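Local coordinates for protein manganese lipoxygenase (Gaeumannomyces graminis, PDB 5FX8) that oxygenates linoleic and alpha-linolenic acids at a manganese centre, giving 11S- and 13R-hydroperoxy fatty acids, the 11S product of linoleic acid then being converted to the 13R form, at residues V291-I296 with G475-V480; A371-K376 with L467-W472; I296-H301 with A327-G332. All coordinates share one frame; numbering follows the deposited sequence.

Contact 1 (V291-I296 with G475-V480); sequences VLFHTI and GGAHHV. With MN (manganese (II) ion), chain I.
H294 and H478 meet at a single manganese ion, each giving it NE2, at 2.1 Å from H294 NE2 and 2.2 Å from H478 NE2. This is the central motif of the lipoxygenase fold: two long helices of the helical domain, 268-305 and 460-481, run past each other with metal-binding histidines whose ring ends converge on the ion between them. Measured over the short segments, the axes lie 9.8 Å apart and the directions differ by 151°, close to antiparallel.

The two imidazoles are neither stacked nor edge-to-face. Their planes stand at 84°, and H294 brings its NE2 to the edge of the H478 ring, near that ring's plane. The nitrogens come close because they share the metal, with no hydrogen bond between them. H478 carries its CG anti to the backbone N (chi1 177°), which sends the ring along the gap to the ion. Water 1 is a further ligand, 2.4 Å from the manganese, and H290, N482 and the C-terminal V618 complete the site.

Beside the metal, F293 packs the helices together. Its ring edge faces the A477 carbonyl, with CE2 3.4 Å from A477 O, and the same CE2 lies 3.9 Å from A477 CB. A wider pi-type turn at 475-477 precedes H478. The rotation of the H478 ring is fixed on its far side as well: H478 ND1 donates a nearly straight hydrogen bond of 3.0 Å to H479 ND1; the acceptor lies near the plane of the H478 ring, while the donor is tilted from the plane of the H479 ring.

Contact 2 (A371-K376 with L467-W472); sequences AGYLEK and LTHVAW
Y373 and H469 meet as a T-shaped, edge-to-face pair. The tyrosine supplies the edge: its CD1 sits 3.4 Å above the plane of the imidazole, displaced toward the rim, and approaches H469 CG to 3.5 Å. The neighbouring Y373 CE1 reaches the start of the histidine side chain, 3.6 Å from H469 CB. Centroids are 4.8 Å apart and the ring planes are inclined at 64°. The CB of Y373 points away from helix 460-481, and the ring is brought back toward it because CG lies beside the backbone N (chi1 -69°).

Just before the tyrosine, the G372 carbonyl comes against another part of the same imidazole, G372 O lying 3.1 Å from H469 CE1. The oxygen comes obliquely to the ring, at a carbon, and makes no hydrogen bond across the contact. One helical turn after H469, W472 offers the far corner of its indole to a leucine, with L374 CD1 4.3 Å from W472 CZ2. This is a light apolar touch, coming obliquely onto the ring.

The contact thus sets the start of a short helix, 374-380, against helix 460-481 of the lipoxygenase helical domain, the helix that carries the metal ligand H478 farther along, with N482 just beyond its end. Y373 occupies the N-cap position of the short helix, so its ring packs at a point where the chain changes from turn to helix.

In the next shell, F369 makes a second edge-to-face contact with H469, while the Y373 side chain also touches D465 and V466. W472 is seated against A401 and I405 of helix 396-420 and against Y174 and L607. The neighbouring E375 is hydrogen-bonded through OE2 to Y398 OH and packs on L235 of the zonadhesin chain.

Contact 3 (I296-H301 with A327-G332); sequences IPEIVH and AIRPVG
E298 and R329 reach toward each other and join in a buried salt bridge. The backbones stay well apart, the nearest CA atoms, of E298 and R329, being 10.1 Å from each other, and the two side chains bridge them. The close part is a forked bond onto one oxygen. R329 NE lies 2.5 Å from E298 OE1, a length too short to be relied on in detail at this resolution, and R329 NH2 is 2.7 Å from the same oxygen, meeting it nearly along the C-O direction. Carboxylate and guanidinium planes are only 26° apart, and the acceptor lies at the guanidinium edge. A bend of the arginine chain at chi3 (-118°) turns that edge toward the acid.

The fork ties helix 268-305, one turn beyond the metal ligand H294, to helix 328-336 of the lipoxygenase helical domain. R329 NH1, the remaining arm, bonds to the T76 and T81 carbonyls, and Y83 of strand 83-85 packs on both E298 and R329.

The other carboxylate oxygen takes part in a looser, hydrated link. Water 2 donates to E298 OE2 at 2.8 Å and accepts from the backbone, 2.9 Å from R329 N.

How the contacts relate
Contact 1 lies between the other two and shares a helix with each. With contact 2 it shares helix 460-481: the centres are about 11 Å apart, and A477 N probably donates a hydrogen bond to W472 O at 2.8 Å. With contact 3 it shares helix 268-305 and residue I296, at a centre distance of about 10 Å; H294 CE1 packs on I328 CG1 at 3.5 Å, bringing helix 328-336 up against a metal ligand. Contacts 2 and 3 do not touch, their centres being about 17 Å apart. Contact 1 holds the manganese itself, which is about 9 Å from the side chain of E298 and about 14 Å from that of W472.

Contact 1 (V291-I296 with G475-V480)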
loop_
_atom_site.group_PDB
_atom_site.type_symbol
_atom_site.label_atom_id
_atom_site.label_comp_id
_atom_site.label_asym_id
_atom_site.label_seq_id
_atom_site.Cartn_x
_atom_site.Cartn_y
_atom_site.Cartn_z
ATOM N N VAL A 291 10.692 6.500 1.820
ATOM C CA VAL A 291 10.307 7.897 1.686
ATOM C C VAL A 291 10.831 8.457 0.373
ATOM O O VAL A 291 10.138 9.208 -0.324
ATOM C CB VAL A 291 10.816 8.681 2.901
ATOM C CG1 VAL A 291 10.512 10.151 2.783
ATOM C CG2 VAL A 291 10.172 8.134 4.104
ATOM N N LEU A 292 12.034 8.030 -0.017
ATOM C CA LEU A 292 12.621 8.458 -1.277
ATOM C C LEU A 292 11.869 7.884 -2.477
ATOM O O LEU A 292 11.740 8.553 -3.511
ATOM C CB LEU A 292 14.102 8.079 -1.291
ATOM C CG LEU A 292 15.027 8.808 -0.308
ATOM C CD1 LEU A 292 16.418 8.282 -0.384
ATOM C CD2 LEU A 292 15.086 10.191 -0.728
ATOM N N PHE A 293 11.345 6.662 -2.367
ATOM C CA PHE A 293 10.440 6.177 -3.402
ATOM C C PHE A 293 9.211 7.057 -3.501
ATOM O O PHE A 293 8.546 7.051 -4.530
ATOM C CB PHE A 293 9.961 4.739 -3.158
ATOM C CG PHE A 293 11.045 3.688 -3.179
ATOM C CD1 PHE A 293 12.371 4.016 -3.306
ATOM C CD2 PHE A 293 10.724 2.350 -3.052
ATOM C CE1 PHE A 293 13.343 3.043 -3.305
ATOM C CE2 PHE A 293 11.710 1.373 -3.064
ATOM C CZ PHE A 293 13.004 1.728 -3.183
ATOM N N HIS A 294 8.868 7.798 -2.450
ATOM C CA HIS A 294 7.788 8.765 -2.612
ATOM C C HIS A 294 8.281 10.087 -3.204
ATOM O O HIS A 294 7.669 10.612 -4.129
ATOM C CB HIS A 294 7.084 9.005 -1.273
ATOM C CG HIS A 294 6.097 7.947 -0.892
ATOM N ND1 HIS A 294 4.826 7.898 -1.410
ATOM C CD2 HIS A 294 6.195 6.900 -0.042
ATOM C CE1 HIS A 294 4.180 6.870 -0.896
ATOM N NE2 HIS A 294 4.990 6.245 -0.061
ATOM N N THR A 295 9.398 10.624 -2.727
ATOM C CA THR A 295 9.766 11.995 -3.035
ATOM C C THR A 295 10.516 12.170 -4.354
ATOM O O THR A 295 10.449 13.255 -4.927
ATOM C CB THR A 295 10.581 12.622 -1.884
ATOM O OG1 THR A 295 11.738 11.833 -1.563
ATOM C CG2 THR A 295 9.746 12.732 -0.681
ATOM N N ILE A 296 11.189 11.158 -4.887
ATOM C CA ILE A 296 11.804 11.329 -6.211
ATOM C C ILE A 296 10.751 11.376 -7.327
ATOM O O ILE A 296 10.839 12.237 -8.223
ATOM C CB ILE A 296 12.853 10.233 -6.479
ATOM C CG1 ILE A 296 13.791 10.130 -5.300
ATOM C CG2 ILE A 296 13.658 10.562 -7.696
ATOM C CD1 ILE A 296 14.425 11.381 -5.009
ATOM N N GLY A 475 4.370 1.239 -9.194
ATOM C CA GLY A 475 3.562 0.044 -9.230
ATOM C C GLY A 475 4.342 -1.188 -8.859
ATOM O O GLY A 475 3.828 -2.293 -8.961
ATOM N N GLY A 476 5.587 -1.005 -8.448
ATOM C CA GLY A 476 6.495 -2.097 -8.169
ATOM C C GLY A 476 7.431 -1.852 -7.004
ATOM O O GLY A 476 7.237 -2.440 -5.955
ATOM N N ALA A 477 8.421 -0.975 -7.156
ATOM C CA ALA A 477 9.390 -0.753 -6.092
ATOM C C ALA A 477 8.736 -0.311 -4.776
ATOM O O ALA A 477 9.132 -0.767 -3.700
ATOM C CB ALA A 477 10.416 0.268 -6.537
ATOM N N HIS A 478 7.754 0.592 -4.834
ATOM C CA HIS A 478 7.095 1.017 -3.608
ATOM C C HIS A 478 6.514 -0.164 -2.854
ATOM O O HIS A 478 6.617 -0.240 -1.627
ATOM C CB HIS A 478 5.981 2.011 -3.910
ATOM C CG HIS A 478 5.218 2.430 -2.692
ATOM N ND1 HIS A 478 4.151 1.722 -2.207
ATOM C CD2 HIS A 478 5.411 3.454 -1.830
ATOM C CE1 HIS A 478 3.696 2.307 -1.118
ATOM N NE2 HIS A 478 4.439 3.366 -0.871
ATOM N N HIS A 479 5.900 -1.090 -3.566
ATOM C CA HIS A 479 5.148 -2.139 -2.913
ATOM C C HIS A 479 6.036 -3.271 -2.438
ATOM O O HIS A 479 5.555 -4.208 -1.816
ATOM C CB HIS A 479 4.066 -2.631 -3.864
ATOM C CG HIS A 479 3.317 -1.526 -4.555
ATOM N ND1 HIS A 479 2.915 -0.373 -3.920
ATOM C CD2 HIS A 479 2.895 -1.406 -5.834
ATOM C CE1 HIS A 479 2.268 0.400 -4.770
ATOM N NE2 HIS A 479 2.249 -0.203 -5.941
ATOM N N VAL A 480 7.321 -3.216 -2.718
ATOM C CA VAL A 480 8.230 -4.157 -2.107
ATOM C C VAL A 480 8.628 -3.663 -0.722
ATOM O O VAL A 480 8.808 -4.454 0.203
ATOM C CB VAL A 480 9.442 -4.364 -3.040
ATOM C CG1 VAL A 480 10.500 -5.226 -2.401
ATOM C CG2 VAL A 480 9.009 -4.964 -4.340
HETATM MN MN MN I . 4.658 4.465 1.058
HETATM O O HOH W 1 4.470 5.486 3.255
#

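Contact 2 (A371-K376 with L467-W472)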
loop_
_atom_site.group_PDB
_atom_site.type_symbol
_atom_site.label_atom_id
_atom_site.label_comp_id
_atom_site.label_asym_id
_atom_site.label_seq_id
_atom_site.Cartn_x
_atom_site.Cartn_y
_atom_site.Cartn_z
ATOM N N ALA A 371 20.511 6.506 -11.024
ATOM C CA ALA A 371 21.143 5.628 -10.040
ATOM C C ALA A 371 20.211 4.529 -9.566
ATOM O O ALA A 371 20.671 3.449 -9.165
ATOM C CB ALA A 371 21.598 6.454 -8.846
ATOM N N GLY A 372 18.914 4.790 -9.581
ATOM C CA GLY A 372 17.940 3.847 -9.120
ATOM C C GLY A 372 17.367 2.933 -10.161
ATOM O O GLY A 372 16.532 2.104 -9.809
ATOM N N TYR A 373 17.750 3.047 -11.433
ATOM C CA TYR A 373 17.254 2.103 -12.420
ATOM C C TYR A 373 17.635 0.716 -11.962
ATOM O O TYR A 373 18.676 0.541 -11.342
ATOM C CB TYR A 373 17.855 2.382 -13.784
ATOM C CG TYR A 373 17.426 3.644 -14.477
ATOM C CD1 TYR A 373 16.424 4.438 -13.966
ATOM C CD2 TYR A 373 18.039 4.039 -15.652
ATOM C CE1 TYR A 373 16.039 5.584 -14.612
ATOM C CE2 TYR A 373 17.652 5.189 -16.305
ATOM C CZ TYR A 373 16.651 5.954 -15.776
ATOM O OH TYR A 373 16.253 7.097 -16.407
ATOM N N LEU A 374 16.785 -0.266 -12.242
ATOM C CA LEU A 374 16.937 -1.595 -11.650
ATOM C C LEU A 374 18.346 -2.158 -11.806
ATOM O O LEU A 374 19.024 -2.456 -10.822
ATOM C CB LEU A 374 15.947 -2.561 -12.273
ATOM C CG LEU A 374 15.979 -3.931 -11.603
ATOM C CD1 LEU A 374 15.298 -3.849 -10.271
ATOM C CD2 LEU A 374 15.331 -4.947 -12.488
ATOM N N GLU A 375 18.787 -2.351 -13.037
ATOM C CA GLU A 375 20.070 -3.002 -13.236
ATOM C C GLU A 375 21.225 -2.092 -12.871
ATOM O O GLU A 375 22.253 -2.570 -12.399
ATOM C CB GLU A 375 20.194 -3.491 -14.667
ATOM C CG GLU A 375 19.233 -4.602 -14.969
ATOM C CD GLU A 375 19.597 -5.378 -16.204
ATOM O OE1 GLU A 375 20.422 -4.880 -17.006
ATOM O OE2 GLU A 375 19.063 -6.502 -16.361
ATOM N N LYS A 376 21.084 -0.791 -13.066
ATOM C CA LYS A 376 22.148 0.102 -12.654
ATOM C C LYS A 376 22.367 0.026 -11.144
ATOM O O LYS A 376 23.509 -0.065 -10.676
ATOM C CB LYS A 376 21.809 1.510 -13.127
ATOM C CG LYS A 376 22.783 2.554 -12.711
ATOM C CD LYS A 376 24.194 2.260 -13.198
ATOM C CE LYS A 376 25.219 3.256 -12.626
ATOM N NZ LYS A 376 26.594 3.076 -13.199
ATOM N N LEU A 467 9.982 7.072 -18.190
ATOM C CA LEU A 467 8.606 6.644 -17.968
ATOM C C LEU A 467 8.530 5.230 -17.392
ATOM O O LEU A 467 7.676 4.943 -16.541
ATOM C CB LEU A 467 7.823 6.752 -19.269
ATOM C CG LEU A 467 7.840 8.121 -19.943
ATOM C CD1 LEU A 467 6.972 8.168 -21.177
ATOM C CD2 LEU A 467 7.411 9.203 -18.962
ATOM N N THR A 468 9.423 4.342 -17.822
ATOM C CA THR A 468 9.480 3.011 -17.237
ATOM C C THR A 468 9.858 3.066 -15.765
ATOM O O THR A 468 9.257 2.381 -14.933
ATOM C CB THR A 468 10.466 2.158 -18.007
ATOM O OG1 THR A 468 10.148 2.259 -19.382
ATOM C CG2 THR A 468 10.336 0.736 -17.616
ATOM N N HIS A 469 10.844 3.873 -15.427
ATOM C CA HIS A 469 11.279 3.930 -14.050
ATOM C C HIS A 469 10.208 4.548 -13.158
ATOM O O HIS A 469 10.042 4.130 -12.009
ATOM C CB HIS A 469 12.586 4.699 -13.976
ATOM C CG HIS A 469 13.232 4.626 -12.646
ATOM N ND1 HIS A 469 13.595 3.437 -12.064
ATOM C CD2 HIS A 469 13.550 5.593 -11.762
ATOM C CE1 HIS A 469 14.121 3.676 -10.879
ATOM N NE2 HIS A 469 14.107 4.978 -10.673
ATOM N N VAL A 470 9.453 5.523 -13.663
ATOM C CA VAL A 470 8.401 6.065 -12.818
ATOM C C VAL A 470 7.315 5.027 -12.599
ATOM O O VAL A 470 6.922 4.758 -11.459
ATOM C CB VAL A 470 7.818 7.370 -13.374
ATOM C CG1 VAL A 470 6.685 7.766 -12.483
ATOM C CG2 VAL A 470 8.844 8.450 -13.372
ATOM N N ALA A 471 6.829 4.403 -13.677
ATOM C CA ALA A 471 5.801 3.392 -13.479
ATOM C C ALA A 471 6.305 2.277 -12.571
ATOM O O ALA A 471 5.537 1.728 -11.784
ATOM C CB ALA A 471 5.308 2.845 -14.818
ATOM N N TRP A 472 7.600 1.962 -12.639
ATOM C CA TRP A 472 8.156 0.862 -11.872
ATOM C C TRP A 472 8.213 1.217 -10.390
ATOM O O TRP A 472 7.930 0.378 -9.534
ATOM C CB TRP A 472 9.543 0.480 -12.429
ATOM C CG TRP A 472 10.413 -0.136 -11.393
ATOM C CD1 TRP A 472 11.472 0.445 -10.771
ATOM C CD2 TRP A 472 10.239 -1.420 -10.773
ATOM N NE1 TRP A 472 11.974 -0.393 -9.820
ATOM C CE2 TRP A 472 11.231 -1.543 -9.796
ATOM C CE3 TRP A 472 9.334 -2.466 -10.944
ATOM C CZ2 TRP A 472 11.350 -2.666 -9.010
ATOM C CZ3 TRP A 472 9.459 -3.573 -10.157
ATOM C CH2 TRP A 472 10.444 -3.665 -9.202
#

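Contact 3 (I296-H301 with A327-G332)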
loop_
_atom_site.group_PDB
_atom_site.type_symbol
_atom_site.label_atom_id
_atom_site.label_comp_id
_atom_site.label_asym_id
_atom_site.label_seq_id
_atom_site.Cartn_x
_atom_site.Cartn_y
_atom_site.Cartn_z
ATOM N N ILE A 296 11.189 11.158 -4.887
ATOM C CA ILE A 296 11.804 11.329 -6.211
ATOM C C ILE A 296 10.751 11.376 -7.327
ATOM O O ILE A 296 10.839 12.237 -8.223
ATOM C CB ILE A 296 12.853 10.233 -6.479
ATOM C CG1 ILE A 296 13.791 10.130 -5.300
ATOM C CG2 ILE A 296 13.658 10.562 -7.696
ATOM C CD1 ILE A 296 14.425 11.381 -5.009
ATOM N N PRO A 297 9.745 10.490 -7.338
ATOM C CA PRO A 297 8.651 10.686 -8.295
ATOM C C PRO A 297 7.969 12.028 -8.149
ATOM O O PRO A 297 7.712 12.673 -9.165
ATOM C CB PRO A 297 7.694 9.528 -7.990
ATOM C CG PRO A 297 8.513 8.521 -7.415
ATOM C CD PRO A 297 9.612 9.195 -6.665
ATOM N N GLU A 298 7.662 12.462 -6.925
ATOM C CA GLU A 298 6.970 13.730 -6.742
ATOM C C GLU A 298 7.716 14.856 -7.431
ATOM O O GLU A 298 7.102 15.685 -8.099
ATOM C CB GLU A 298 6.805 14.059 -5.252
ATOM C CG GLU A 298 5.638 13.449 -4.523
ATOM C CD GLU A 298 5.845 13.428 -2.998
ATOM O OE1 GLU A 298 6.478 14.335 -2.431
ATOM O OE2 GLU A 298 5.394 12.472 -2.348
ATOM N N ILE A 299 9.043 14.919 -7.252
ATOM C CA ILE A 299 9.801 16.036 -7.803
ATOM C C ILE A 299 9.854 15.948 -9.319
ATOM O O ILE A 299 9.789 16.972 -10.005
ATOM C CB ILE A 299 11.205 16.138 -7.155
ATOM C CG1 ILE A 299 11.868 17.478 -7.452
ATOM C CG2 ILE A 299 12.156 15.049 -7.591
ATOM C CD1 ILE A 299 11.020 18.643 -7.203
ATOM N N VAL A 300 9.924 14.732 -9.869
ATOM C CA VAL A 300 9.889 14.573 -11.329
ATOM C C VAL A 300 8.541 15.000 -11.882
ATOM O O VAL A 300 8.455 15.664 -12.918
ATOM C CB VAL A 300 10.221 13.117 -11.727
ATOM C CG1 VAL A 300 9.997 12.907 -13.244
ATOM C CG2 VAL A 300 11.636 12.769 -11.312
ATOM N N HIS A 301 7.473 14.629 -11.205
ATOM C CA HIS A 301 6.170 15.092 -11.624
ATOM C C HIS A 301 5.998 16.595 -11.418
ATOM O O HIS A 301 5.264 17.220 -12.172
ATOM C CB HIS A 301 5.103 14.309 -10.885
ATOM C CG HIS A 301 3.717 14.770 -11.166
ATOM N ND1 HIS A 301 3.157 15.868 -10.550
ATOM C CD2 HIS A 301 2.766 14.276 -11.984
ATOM C CE1 HIS A 301 1.922 16.034 -10.979
ATOM N NE2 HIS A 301 1.665 15.087 -11.860
ATOM N N ALA A 327 -0.654 13.352 -1.287
ATOM C CA ALA A 327 -1.205 13.147 0.025
ATOM C C ALA A 327 -0.206 12.554 1.005
ATOM O O ALA A 327 -0.344 12.782 2.202
ATOM C CB ALA A 327 -2.432 12.247 -0.073
ATOM N N ILE A 328 0.822 11.849 0.537
ATOM C CA ILE A 328 1.601 11.017 1.449
ATOM C C ILE A 328 2.420 11.871 2.413
ATOM O O ILE A 328 2.509 11.553 3.601
ATOM C CB ILE A 328 2.481 10.017 0.671
ATOM C CG1 ILE A 328 1.625 9.162 -0.262
ATOM C CG2 ILE A 328 3.211 9.083 1.623
ATOM C CD1 ILE A 328 0.542 8.407 0.415
ATOM N N ARG A 329 3.022 12.960 1.945
ATOM C CA ARG A 329 3.762 13.805 2.881
ATOM C C ARG A 329 2.851 14.517 3.894
ATOM O O ARG A 329 3.144 14.464 5.100
ATOM C CB ARG A 329 4.664 14.767 2.104
ATOM C CG ARG A 329 5.800 14.043 1.409
ATOM C CD ARG A 329 7.028 14.919 1.179
ATOM N NE ARG A 329 7.355 15.099 -0.241
ATOM C CZ ARG A 329 8.382 15.801 -0.700
ATOM N NH1 ARG A 329 9.208 16.396 0.133
ATOM N NH2 ARG A 329 8.580 15.901 -1.991
ATOM N N PRO A 330 1.750 15.166 3.504
ATOM C CA PRO A 330 0.881 15.781 4.519
ATOM C C PRO A 330 0.273 14.803 5.511
ATOM O O PRO A 330 0.195 15.094 6.719
ATOM C CB PRO A 330 -0.205 16.436 3.671
ATOM C CG PRO A 330 0.368 16.603 2.400
ATOM C CD PRO A 330 1.305 15.513 2.153
ATOM N N VAL A 331 -0.220 13.668 5.019
ATOM C CA VAL A 331 -0.875 12.700 5.884
ATOM C C VAL A 331 0.148 12.077 6.816
ATOM O O VAL A 331 -0.077 11.960 8.029
ATOM C CB VAL A 331 -1.612 11.641 5.042
ATOM C CG1 VAL A 331 -2.082 10.477 5.891
ATOM C CG2 VAL A 331 -2.785 12.265 4.325
ATOM N N GLY A 332 1.304 11.716 6.268
ATOM C CA GLY A 332 2.357 11.151 7.087
ATOM C C GLY A 332 2.840 12.110 8.155
ATOM O O GLY A 332 3.068 11.719 9.295
HETATM O O HOH W 2 3.230 13.436 -0.886
#